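Alpha-fucosidase (PDB 2EAB) probably releases alpha-1,2-linked L-fucose from glycans by hydrolysis, this chain being the catalytic part, a family 95 glycoside hydrolase, of a longer bifidobacterial protein. Local coordinates at residues 89-94 / 455-460; 449-454 / 491-496; 778-783 / 812-817; 825-830 / 835-840. All blocks are in the same frame, centred on the assembly; numbering follows the deposited sequence.

Contact 1 of 4, residues 89-94 / 455-460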
loop_
_atom_site.group_PDB
_atom_site.type_symbol
_atom_site.label_atom_id
_atom_site.label_comp_id
_atom_site.label_asym_id
_atom_site.label_seq_id
_atom_site.Cartn_x
_atom_site.Cartn_y
_atom_site.Cartn_z
ATOM N N SER A 89 -4.283 -22.306 -22.421
ATOM C CA SER A 89 -3.884 -23.162 -21.309
ATOM C C SER A 89 -3.573 -22.414 -20.012
ATOM O O SER A 89 -2.892 -22.950 -19.140
ATOM C CB SER A 89 -2.698 -24.042 -21.725
ATOM O OG SER A 89 -1.601 -23.251 -22.142
ATOM N N TYR A 90 -4.082 -21.192 -19.873
ATOM C CA TYR A 90 -3.804 -20.378 -18.690
ATOM C C TYR A 90 -4.066 -21.146 -17.399
ATOM O O TYR A 90 -5.171 -21.656 -17.191
ATOM C CB TYR A 90 -4.627 -19.091 -18.697
ATOM C CG TYR A 90 -4.290 -18.204 -17.524
ATOM C CD1 TYR A 90 -3.160 -17.395 -17.555
ATOM C CD2 TYR A 90 -5.077 -18.196 -16.369
ATOM C CE1 TYR A 90 -2.816 -16.590 -16.470
ATOM C CE2 TYR A 90 -4.746 -17.385 -15.271
ATOM C CZ TYR A 90 -3.612 -16.584 -15.334
ATOM O OH TYR A 90 -3.254 -15.769 -14.285
ATOM N N ASN A 91 -3.045 -21.191 -16.545
ATOM C CA ASN A 91 -3.100 -21.899 -15.272
ATOM C C ASN A 91 -2.296 -21.146 -14.210
ATOM O O ASN A 91 -1.553 -21.746 -13.430
ATOM C CB ASN A 91 -2.588 -23.336 -15.450
ATOM C CG ASN A 91 -2.829 -24.216 -14.230
ATOM O OD1 ASN A 91 -3.820 -24.063 -13.511
ATOM N ND2 ASN A 91 -1.920 -25.161 -14.003
ATOM N N GLY A 92 -2.442 -19.821 -14.204
ATOM C CA GLY A 92 -1.815 -18.974 -13.188
ATOM C C GLY A 92 -0.300 -18.963 -13.199
ATOM O O GLY A 92 0.317 -18.543 -12.216
ATOM N N GLY A 93 0.290 -19.423 -14.303
ATOM C CA GLY A 93 1.738 -19.498 -14.438
ATOM C C GLY A 93 2.370 -20.772 -13.907
ATOM O O GLY A 93 3.587 -20.958 -14.020
ATOM N N ASN A 94 1.573 -21.657 -13.314
ATOM C CA ASN A 94 2.138 -22.836 -12.668
ATOM C C ASN A 94 2.790 -23.796 -13.643
ATOM O O ASN A 94 2.231 -24.095 -14.693
ATOM C CB ASN A 94 1.073 -23.549 -11.852
ATOM C CG ASN A 94 0.554 -22.686 -10.732
ATOM O OD1 ASN A 94 1.298 -22.321 -9.820
ATOM N ND2 ASN A 94 -0.720 -22.333 -10.802
ATOM N N GLY A 455 -4.158 -20.050 -5.584
ATOM C CA GLY A 455 -3.008 -20.408 -4.762
ATOM C C GLY A 455 -2.993 -21.858 -4.320
ATOM O O GLY A 455 -1.925 -22.406 -4.042
ATOM N N ARG A 456 -4.163 -22.490 -4.252
ATOM C CA ARG A 456 -4.233 -23.918 -3.949
ATOM C C ARG A 456 -3.634 -24.749 -5.087
ATOM O O ARG A 456 -3.069 -25.816 -4.848
ATOM C CB ARG A 456 -5.672 -24.346 -3.648
ATOM C CG ARG A 456 -6.137 -23.951 -2.257
ATOM C CD ARG A 456 -7.623 -24.147 -2.106
ATOM N NE ARG A 456 -8.088 -23.877 -0.751
ATOM C CZ ARG A 456 -9.368 -23.888 -0.389
ATOM N NH1 ARG A 456 -10.318 -24.169 -1.274
ATOM N NH2 ARG A 456 -9.698 -23.637 0.868
ATOM N N VAL A 457 -3.755 -24.259 -6.321
ATOM C CA VAL A 457 -3.117 -24.901 -7.468
ATOM C C VAL A 457 -1.598 -24.815 -7.317
ATOM O O VAL A 457 -0.898 -25.812 -7.453
ATOM C CB VAL A 457 -3.559 -24.271 -8.814
ATOM C CG1 VAL A 457 -2.929 -25.001 -9.990
ATOM C CG2 VAL A 457 -5.076 -24.285 -8.949
ATOM N N THR A 458 -1.095 -23.625 -7.004
ATOM C CA THR A 458 0.333 -23.418 -6.795
ATOM C C THR A 458 0.858 -24.269 -5.639
ATOM O O THR A 458 1.930 -24.870 -5.738
ATOM C CB THR A 458 0.615 -21.931 -6.551
ATOM O OG1 THR A 458 0.104 -21.184 -7.661
ATOM C CG2 THR A 458 2.098 -21.661 -6.427
ATOM N N ALA A 459 0.110 -24.315 -4.537
ATOM C CA ALA A 459 0.486 -25.121 -3.377
ATOM C C ALA A 459 0.607 -26.600 -3.730
ATOM O O ALA A 459 1.524 -27.282 -3.270
ATOM C CB ALA A 459 -0.500 -24.923 -2.240
ATOM N N LYS A 460 -0.300 -27.089 -4.566
ATOM C CA LYS A 460 -0.238 -28.474 -5.011
ATOM C C LYS A 460 1.004 -28.727 -5.877
ATOM O O LYS A 460 1.750 -29.677 -5.644
ATOM C CB LYS A 460 -1.515 -28.851 -5.767
ATOM C CG LYS A 460 -1.486 -30.274 -6.310
ATOM C CD LYS A 460 -2.778 -30.675 -6.993
ATOM C CE LYS A 460 -2.856 -30.151 -8.409
ATOM N NZ LYS A 460 -1.764 -30.676 -9.290
HETATM O O HOH W 1 -2.565 -20.420 -9.681
#

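Contact 2 of 4, residues 449-454 / 491-496. With EDO (1,2-ethanediol), chain H.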
loop_
_atom_site.group_PDB
_atom_site.type_symbol
_atom_site.label_atom_id
_atom_site.label_comp_id
_atom_site.label_asym_id
_atom_site.label_seq_id
_atom_site.Cartn_x
_atom_site.Cartn_y
_atom_site.Cartn_z
ATOM N N GLU A 449 -8.103 -13.045 -0.014
ATOM C CA GLU A 449 -9.091 -14.126 -0.152
ATOM C C GLU A 449 -9.098 -14.655 -1.585
ATOM O O GLU A 449 -9.204 -15.863 -1.809
ATOM C CB GLU A 449 -10.487 -13.667 0.269
ATOM C CG GLU A 449 -10.591 -13.414 1.763
ATOM C CD GLU A 449 -11.881 -12.738 2.193
ATOM O OE1 GLU A 449 -12.441 -11.927 1.426
ATOM O OE2 GLU A 449 -12.316 -12.991 3.342
ATOM N N GLY A 450 -8.946 -13.741 -2.542
ATOM C CA GLY A 450 -8.891 -14.077 -3.962
ATOM C C GLY A 450 -7.682 -14.900 -4.375
ATOM O O GLY A 450 -7.690 -15.526 -5.434
ATOM N N LEU A 451 -6.637 -14.904 -3.549
ATOM C CA LEU A 451 -5.463 -15.726 -3.819
ATOM C C LEU A 451 -5.655 -17.185 -3.432
ATOM O O LEU A 451 -4.864 -18.035 -3.832
ATOM C CB LEU A 451 -4.227 -15.171 -3.109
ATOM C CG LEU A 451 -3.770 -13.766 -3.512
ATOM C CD1 LEU A 451 -2.605 -13.323 -2.643
ATOM C CD2 LEU A 451 -3.393 -13.694 -4.988
ATOM N N VAL A 452 -6.694 -17.502 -2.660
ATOM C CA VAL A 452 -6.817 -18.850 -2.112
ATOM C C VAL A 452 -7.066 -19.903 -3.194
ATOM O O VAL A 452 -6.332 -20.884 -3.268
ATOM C CB VAL A 452 -7.845 -18.922 -0.962
ATOM C CG1 VAL A 452 -8.007 -20.357 -0.469
ATOM C CG2 VAL A 452 -7.418 -18.004 0.185
ATOM N N LYS A 453 -8.090 -19.712 -4.021
ATOM C CA LYS A 453 -8.377 -20.691 -5.071
ATOM C C LYS A 453 -7.216 -20.903 -6.058
ATOM O O LYS A 453 -6.765 -22.034 -6.218
ATOM C CB LYS A 453 -9.694 -20.378 -5.787
ATOM C CG LYS A 453 -10.924 -20.644 -4.933
ATOM C CD LYS A 453 -12.196 -20.357 -5.702
ATOM C CE LYS A 453 -13.419 -20.663 -4.859
ATOM N NZ LYS A 453 -14.667 -20.389 -5.615
ATOM N N PRO A 454 -6.716 -19.832 -6.706
ATOM C CA PRO A 454 -5.557 -20.067 -7.581
ATOM C C PRO A 454 -4.327 -20.548 -6.805
ATOM O O PRO A 454 -3.573 -21.391 -7.296
ATOM C CB PRO A 454 -5.319 -18.696 -8.222
ATOM C CG PRO A 454 -5.946 -17.712 -7.280
ATOM C CD PRO A 454 -7.142 -18.420 -6.733
ATOM N N GLY A 491 -5.016 -14.202 -10.503
ATOM C CA GLY A 491 -4.528 -15.385 -9.801
ATOM C C GLY A 491 -3.213 -15.933 -10.338
ATOM O O GLY A 491 -3.032 -17.152 -10.427
ATOM N N TRP A 492 -2.299 -15.021 -10.681
ATOM C CA TRP A 492 -0.931 -15.345 -11.093
ATOM C C TRP A 492 -0.106 -15.609 -9.830
ATOM O O TRP A 492 0.724 -14.790 -9.404
ATOM C CB TRP A 492 -0.367 -14.174 -11.885
ATOM C CG TRP A 492 0.947 -14.383 -12.576
ATOM C CD1 TRP A 492 2.161 -13.887 -12.195
ATOM C CD2 TRP A 492 1.167 -15.083 -13.805
ATOM N NE1 TRP A 492 3.132 -14.253 -13.103
ATOM C CE2 TRP A 492 2.544 -14.981 -14.102
ATOM C CE3 TRP A 492 0.336 -15.796 -14.677
ATOM C CZ2 TRP A 492 3.103 -15.555 -15.241
ATOM C CZ3 TRP A 492 0.895 -16.361 -15.812
ATOM C CH2 TRP A 492 2.266 -16.244 -16.079
ATOM N N THR A 493 -0.354 -16.770 -9.233
ATOM C CA THR A 493 0.206 -17.122 -7.935
ATOM C C THR A 493 1.438 -18.004 -8.063
ATOM O O THR A 493 2.107 -18.281 -7.067
ATOM C CB THR A 493 -0.839 -17.800 -7.021
ATOM O OG1 THR A 493 -1.403 -18.934 -7.689
ATOM C CG2 THR A 493 -1.962 -16.830 -6.707
ATOM N N ALA A 494 1.753 -18.429 -9.286
ATOM C CA ALA A 494 2.992 -19.160 -9.522
ATOM C C ALA A 494 4.203 -18.311 -9.161
ATOM O O ALA A 494 4.138 -17.081 -9.189
ATOM C CB ALA A 494 3.088 -19.574 -10.968
ATOM N N PRO A 495 5.332 -18.967 -8.867
ATOM C CA PRO A 495 6.580 -18.223 -8.783
ATOM C C PRO A 495 6.997 -17.775 -10.186
ATOM O O PRO A 495 6.553 -18.346 -11.194
ATOM C CB PRO A 495 7.561 -19.253 -8.227
ATOM C CG PRO A 495 7.024 -20.559 -8.698
ATOM C CD PRO A 495 5.531 -20.414 -8.674
ATOM N N GLY A 496 7.860 -16.763 -10.241
ATOM C CA GLY A 496 8.326 -16.219 -11.504
ATOM C C GLY A 496 9.400 -17.057 -12.175
ATOM O O GLY A 496 9.819 -18.102 -11.668
HETATM C C1 EDO H . -10.753 -15.283 -6.977
HETATM O O1 EDO H . -10.157 -16.430 -6.343
HETATM C C2 EDO H . -12.289 -15.142 -6.656
HETATM O O2 EDO H . -12.890 -16.401 -6.921
HETATM O O HOH W 1 -2.565 -20.420 -9.681
#

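Contact 3 of 4, residues 778-783 / 812-817. With EDO (1,2-ethanediol), chain G.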
loop_
_atom_site.group_PDB
_atom_site.type_symbol
_atom_site.label_atom_id
_atom_site.label_comp_id
_atom_site.label_asym_id
_atom_site.label_seq_id
_atom_site.Cartn_x
_atom_site.Cartn_y
_atom_site.Cartn_z
ATOM N N GLU A 778 4.065 6.329 12.830
ATOM C CA GLU A 778 4.864 5.556 13.778
ATOM C C GLU A 778 5.759 6.436 14.648
ATOM O O GLU A 778 6.094 6.051 15.763
ATOM C CB GLU A 778 5.690 4.473 13.071
ATOM C CG GLU A 778 4.866 3.418 12.321
ATOM C CD GLU A 778 4.038 2.503 13.219
ATOM O OE1 GLU A 778 4.587 1.912 14.175
ATOM O OE2 GLU A 778 2.829 2.348 12.936
ATOM N N MET A 779 6.136 7.617 14.162
ATOM C CA MET A 779 6.870 8.562 15.006
ATOM C C MET A 779 6.011 9.101 16.142
ATOM O O MET A 779 6.499 9.315 17.256
ATOM C CB MET A 779 7.428 9.719 14.183
ATOM C CG MET A 779 8.683 9.353 13.411
ATOM S SD MET A 779 9.569 10.784 12.789
ATOM C CE MET A 779 8.630 10.951 11.293
ATOM N N LEU A 780 4.731 9.309 15.850
ATOM C CA LEU A 780 3.823 9.959 16.790
ATOM C C LEU A 780 3.034 8.983 17.652
ATOM O O LEU A 780 2.570 9.351 18.738
ATOM C CB LEU A 780 2.871 10.898 16.049
ATOM C CG LEU A 780 3.544 11.937 15.147
ATOM C CD1 LEU A 780 2.486 12.761 14.440
ATOM C CD2 LEU A 780 4.499 12.837 15.928
ATOM N N LEU A 781 2.899 7.745 17.180
ATOM C CA LEU A 781 2.083 6.738 17.846
ATOM C C LEU A 781 2.543 5.349 17.445
ATOM O O LEU A 781 2.636 5.048 16.253
ATOM C CB LEU A 781 0.607 6.913 17.465
ATOM C CG LEU A 781 -0.349 5.811 17.933
ATOM C CD1 LEU A 781 -0.475 5.792 19.453
ATOM C CD2 LEU A 781 -1.710 5.971 17.292
ATOM N N GLN A 782 2.827 4.505 18.428
ATOM C CA GLN A 782 3.032 3.085 18.167
ATOM C C GLN A 782 2.079 2.293 19.040
ATOM O O GLN A 782 1.675 2.761 20.110
ATOM C CB GLN A 782 4.492 2.682 18.400
ATOM C CG GLN A 782 5.389 3.112 17.242
ATOM C CD GLN A 782 6.874 3.088 17.553
ATOM O OE1 GLN A 782 7.353 2.252 18.319
ATOM N NE2 GLN A 782 7.615 4.007 16.939
ATOM N N SER A 783 1.708 1.099 18.591
ATOM C CA SER A 783 0.781 0.282 19.362
ATOM C C SER A 783 0.976 -1.214 19.140
ATOM O O SER A 783 0.064 -1.999 19.386
ATOM C CB SER A 783 -0.673 0.696 19.090
ATOM O OG SER A 783 -1.045 0.487 17.736
ATOM N N GLY A 812 3.664 20.740 18.659
ATOM C CA GLY A 812 2.689 20.396 17.644
ATOM C C GLY A 812 1.504 19.664 18.218
ATOM O O GLY A 812 1.388 19.488 19.436
ATOM N N SER A 813 0.613 19.252 17.329
ATOM C CA SER A 813 -0.520 18.433 17.706
ATOM C C SER A 813 -0.926 17.555 16.541
ATOM O O SER A 813 -0.657 17.868 15.375
ATOM C CB SER A 813 -1.700 19.293 18.176
ATOM O OG SER A 813 -2.195 20.091 17.127
ATOM N N VAL A 814 -1.555 16.437 16.877
ATOM C CA VAL A 814 -2.148 15.537 15.904
ATOM C C VAL A 814 -3.444 15.009 16.510
ATOM O O VAL A 814 -3.546 14.855 17.733
ATOM C CB VAL A 814 -1.167 14.391 15.514
ATOM C CG1 VAL A 814 -0.883 13.462 16.697
ATOM C CG2 VAL A 814 -1.681 13.601 14.305
ATOM N N SER A 815 -4.437 14.765 15.664
ATOM C CA SER A 815 -5.688 14.192 16.120
ATOM C C SER A 815 -6.167 13.166 15.115
ATOM O O SER A 815 -5.932 13.304 13.910
ATOM C CB SER A 815 -6.747 15.279 16.335
ATOM O OG SER A 815 -7.040 15.965 15.134
ATOM N N GLY A 816 -6.821 12.126 15.620
ATOM C CA GLY A 816 -7.490 11.168 14.758
ATOM C C GLY A 816 -6.697 9.946 14.341
ATOM O O GLY A 816 -7.174 9.174 13.512
ATOM N N LEU A 817 -5.496 9.760 14.884
ATOM C CA LEU A 817 -4.761 8.518 14.629
ATOM C C LEU A 817 -5.456 7.365 15.337
ATOM O O LEU A 817 -6.259 7.593 16.247
ATOM C CB LEU A 817 -3.308 8.630 15.089
ATOM C CG LEU A 817 -2.490 9.760 14.462
ATOM C CD1 LEU A 817 -1.045 9.673 14.920
ATOM C CD2 LEU A 817 -2.564 9.750 12.931
HETATM C C1 EDO G . 2.993 -0.937 11.415
HETATM O O1 EDO G . 2.866 -0.437 12.838
HETATM C C2 EDO G . 1.748 -0.353 10.637
HETATM O O2 EDO G . 0.558 -0.825 11.317
#

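Contact 4 of 4, residues 825-830 / 835-840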
loop_
_atom_site.group_PDB
_atom_site.type_symbol
_atom_site.label_atom_id
_atom_site.label_comp_id
_atom_site.label_asym_id
_atom_site.label_seq_id
_atom_site.Cartn_x
_atom_site.Cartn_y
_atom_site.Cartn_z
ATOM N N VAL A 825 -6.619 8.469 18.806
ATOM C CA VAL A 825 -5.584 9.134 19.578
ATOM C C VAL A 825 -5.311 10.533 19.045
ATOM O O VAL A 825 -5.062 10.720 17.848
ATOM C CB VAL A 825 -4.258 8.332 19.551
ATOM C CG1 VAL A 825 -3.175 9.048 20.343
ATOM C CG2 VAL A 825 -4.458 6.914 20.080
ATOM N N GLY A 826 -5.362 11.505 19.948
ATOM C CA GLY A 826 -4.872 12.849 19.680
ATOM C C GLY A 826 -3.829 13.177 20.726
ATOM O O GLY A 826 -3.938 12.735 21.873
ATOM N N THR A 827 -2.800 13.919 20.335
ATOM C CA THR A 827 -1.785 14.361 21.283
ATOM C C THR A 827 -1.275 15.745 20.916
ATOM O O THR A 827 -1.143 16.083 19.735
ATOM C CB THR A 827 -0.612 13.343 21.444
ATOM O OG1 THR A 827 0.233 13.732 22.537
ATOM C CG2 THR A 827 0.230 13.234 20.190
ATOM N N THR A 828 -1.019 16.538 21.951
ATOM C CA THR A 828 -0.421 17.853 21.812
ATOM C C THR A 828 0.873 17.835 22.604
ATOM O O THR A 828 0.933 17.250 23.689
ATOM C CB THR A 828 -1.363 18.948 22.351
ATOM O OG1 THR A 828 -2.602 18.889 21.634
ATOM C CG2 THR A 828 -0.754 20.341 22.190
ATOM N N TRP A 829 1.912 18.448 22.052
ATOM C CA TRP A 829 3.192 18.509 22.731
ATOM C C TRP A 829 3.824 19.883 22.601
ATOM O O TRP A 829 3.520 20.638 21.678
ATOM C CB TRP A 829 4.138 17.399 22.247
ATOM C CG TRP A 829 4.583 17.507 20.814
ATOM C CD1 TRP A 829 5.747 18.056 20.363
ATOM C CD2 TRP A 829 3.885 17.033 19.651
ATOM N NE1 TRP A 829 5.821 17.963 18.991
ATOM C CE2 TRP A 829 4.690 17.341 18.529
ATOM C CE3 TRP A 829 2.659 16.385 19.446
ATOM C CZ2 TRP A 829 4.310 17.022 17.222
ATOM C CZ3 TRP A 829 2.281 16.065 18.144
ATOM C CH2 TRP A 829 3.106 16.387 17.051
ATOM N N LYS A 830 4.696 20.189 23.556
ATOM C CA LYS A 830 5.398 21.461 23.612
ATOM C C LYS A 830 6.749 21.208 24.257
ATOM O O LYS A 830 6.847 20.404 25.186
ATOM C CB LYS A 830 4.599 22.471 24.438
ATOM C CG LYS A 830 5.025 23.913 24.248
ATOM C CD LYS A 830 4.051 24.867 24.930
ATOM C CE LYS A 830 4.424 26.320 24.669
ATOM N NZ LYS A 830 4.273 26.698 23.233
ATOM N N THR A 835 1.728 17.429 26.322
ATOM C CA THR A 835 0.958 18.257 27.247
ATOM C C THR A 835 -0.466 17.738 27.393
ATOM O O THR A 835 -1.142 18.027 28.383
ATOM C CB THR A 835 0.912 19.727 26.794
ATOM O OG1 THR A 835 0.379 19.803 25.466
ATOM C CG2 THR A 835 2.304 20.341 26.822
ATOM N N GLU A 836 -0.927 16.982 26.400
ATOM C CA GLU A 836 -2.257 16.396 26.443
ATOM C C GLU A 836 -2.317 15.169 25.544
ATOM O O GLU A 836 -1.722 15.154 24.457
ATOM C CB GLU A 836 -3.318 17.413 26.006
ATOM C CG GLU A 836 -4.753 16.930 26.177
ATOM C CD GLU A 836 -5.770 17.849 25.532
ATOM O OE1 GLU A 836 -5.788 17.957 24.286
ATOM O OE2 GLU A 836 -6.564 18.454 26.281
ATOM N N VAL A 837 -3.002 14.136 26.022
ATOM C CA VAL A 837 -3.401 13.021 25.176
ATOM C C VAL A 837 -4.913 12.900 25.281
ATOM O O VAL A 837 -5.474 12.991 26.380
ATOM C CB VAL A 837 -2.733 11.693 25.600
ATOM C CG1 VAL A 837 -3.134 10.567 24.652
ATOM C CG2 VAL A 837 -1.217 11.834 25.636
ATOM N N ARG A 838 -5.566 12.731 24.136
ATOM C CA ARG A 838 -6.989 12.432 24.091
ATOM C C ARG A 838 -7.151 11.031 23.522
ATOM O O ARG A 838 -6.776 10.768 22.374
ATOM C CB ARG A 838 -7.738 13.470 23.254
ATOM C CG ARG A 838 -7.679 14.874 23.855
ATOM C CD ARG A 838 -8.508 15.889 23.074
ATOM N NE ARG A 838 -9.917 15.504 22.970
ATOM C CZ ARG A 838 -10.850 15.750 23.888
ATOM N NH1 ARG A 838 -10.545 16.389 25.014
ATOM N NH2 ARG A 838 -12.097 15.350 23.678
ATOM N N LEU A 839 -7.684 10.131 24.344
ATOM C CA LEU A 839 -7.801 8.727 23.990
ATOM C C LEU A 839 -9.273 8.351 23.937
ATOM O O LEU A 839 -9.935 8.274 24.978
ATOM C CB LEU A 839 -7.058 7.863 25.016
ATOM C CG LEU A 839 -6.961 6.370 24.700
ATOM C CD1 LEU A 839 -5.853 6.108 23.682
ATOM C CD2 LEU A 839 -6.727 5.567 25.974
ATOM N N THR A 840 -9.791 8.144 22.731
ATOM C CA THR A 840 -11.174 7.734 22.573
ATOM C C THR A 840 -11.217 6.220 22.468
ATOM O O THR A 840 -10.666 5.637 21.528
ATOM C CB THR A 840 -11.810 8.346 21.313
ATOM O OG1 THR A 840 -11.642 9.769 21.333
ATOM C CG2 THR A 840 -13.292 8.003 21.246
HETATM O O HOH W 2 -4.255 16.728 22.341
#

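Contact 1 of 4, residues 89-94 / 455-460
A type I' beta turn from Asn91 to Asn94 presents its last residue, Asn94, to one side of helix 452-463. The turn lies in the part matching the family 65 N-terminal domain and the helix in the part matching the family 95 catalytic domain, so the contact probably joins the two. The side-chain amide of Asn94 crosses Thr458 at about a right angle. Thr458 OG1 donates to Asn94 OD1 at 2.7 Å. The hydroxyl lies in the carbonyl plane on a lone pair, with a C=O...O angle of 117°. The amide nitrogen is placed by several groups. Asn94 ND2 rests 3.6 Å from Val457 CG1, gives a weak bond back to Asn91 O, and donates to a water at 2.9 Å. Together these bonds should limit rotation of the amide. Val457 CG1 stands anti to its backbone N (chi1 -177°), which carries the methyl to the turn. There it also meets Asn91 OD1 at 3.8 Å. In the turn, Gly92 and Gly93 both have positive phi, and the backbone bond from Asn94 N to Asn91 O closes it. Thr458 OG1 also bonds to Thr493 OG1. One direct hydrogen bond, flanked by a valine methyl, thus sets the direction of the contact.

Contact 2 of 4, residues 449-454 / 491-496
Pro454 and Thr493 meet with their side chains at about a right angle, while Leu451 and Thr493 run past each other in opposite directions. Thr493 CG2 serves both. It lies 3.9 Å from Leu451 CD2 and 4.1 Å from Pro454 CG. The hydroxyl takes the place between backbone N and carbonyl carbon (chi1 55°). This sets the methyl against the two apolar side chains and OG1 beside the carbonyl of Pro454. One water joins the polar groups. It donates to Pro454 O at 2.8 Å and lies 2.7 Å from Thr493 OG1, with a weaker bond to Gly491 O. Thr493 OG1 is also hydrogen-bonded to Thr458 OG1, one helical turn beyond Pro454. The proline ring packs on the backbone of Gly491, with Pro454 CB 3.5 Å from Gly491 O and Pro454 CG 3.7 Å from Gly491 CA. Gly491 itself has positive phi. A 1,2-ethanediol, probably from the crystallisation liquor, donates through O1 to Gly450 O. The contact sits where helix 442-450 passes into helix 452-463. Strand 486-487 lies beside it, with Asn487 touching both Leu451 and Thr493, and helix 525-546 packs on Val452 through Leu534.

Contact 3 of 4, residues 778-783 / 812-817
The chain leaves helical geometry at Leu781, where helix 767-780 passes directly into the short strand 781-782, and this corner lies against strand 812-817 with Leu781 CA 7.8 Å from Leu817 CA. Strand 812-817 belongs to an antiparallel sheet in the region matching the C-terminal domain, and its Gly816 and Leu817 form a G1 beta bulge against Val825. Helix 767-780 lies in the family 95 catalytic region. No hydrogen bond crosses the contact. Leu780 and Val814 meet obliquely, with Leu780 CD1 4.1 Å from Val814 CG1. Val814 CG1 occupies the site between backbone N and carbonyl carbon (chi1 66°), and CB comes as near to the leucine methyl as CG1 does. Leu781 and Leu817 slide past each other in opposite directions. Leu781 CD2 lies 3.8 Å from Leu817 CB, and Leu817 CD1 reaches back to 4.1 Å from Leu781 CB. Leu817 CD1 also approaches Leu780 CB. All four apolar side chains are buried, and Trp829 and Ile336 add to the packing round Leu780. Behind the corner, Glu778 makes a salt bridge to Arg734. Gln782 NE2, also bonded to Ala733 O, donates to Glu778 O at 2.8 Å with an N-H...O angle of 159°, from above the carbonyl plane.

Contact 4 of 4, residues 825-830 / 835-840
Thr827 faces Val837 in a non-hydrogen-bonded pair, and its side chain reaches a backbone acceptor across the strands. CB lies 3.7 Å from Glu836 O. OG1 stands anti to the backbone N (chi1 -171°), where it donates to Glu836 O at 3.1 Å and comes within 3.9 Å of Val837 CG2. Outside the pair, Val814 and Ile801 touch this side chain. Glu836 O is gripped twice, because Thr828 N also donates to it at 2.9 Å. The two donors arrive from opposite faces of the carbonyl plane. The strands form an antiparallel beta hairpin, their directions 176° apart, within a sheet of the C-terminal domain. Gly826 and Arg838 make the regular hydrogen-bonded pair, with both N-H...O angles at 169°. Near the turn of the hairpin the ladder is broken by a classic beta bulge, with Thr835 and Glu836 both facing Thr828. Thr828 O accepts from Thr835 N at 2.8 Å and from Glu836 N at 3.3 Å, both from the same face of its plane. Val825 and Leu839 share the Thr827 side of the sheet, which is buried, and Val825 CG2 meets Leu839 CD1. On the other side, a water joins Thr828 OG1 to Glu836 OE1, donating to the carboxylate at 2.8 Å. Thr835 CG2 rests 3.9 Å from Lys830 CB.

In the fold
Contacts 1 and 2 form one cluster, their centres 7 Å apart. Both use helix 452-463, and they touch and share a water. Contact 1 is partly buried and pairs one direct hydrogen bond with a valine methyl. Contact 2 is buried and mixes apolar packing with water-mediated bonds. Contacts 3 and 4 lie across the chain's centre from this pair, with 36 Å between the centres of contacts 2 and 3. They meet through the neighbouring strands 812-819 and 823-830 of one sheet. Contact 3 is buried and apolar across its two segments, whereas contact 4 is a backbone ladder with one buried and one more open face. Contacts 1 and 3 each probably join parts of different family domains.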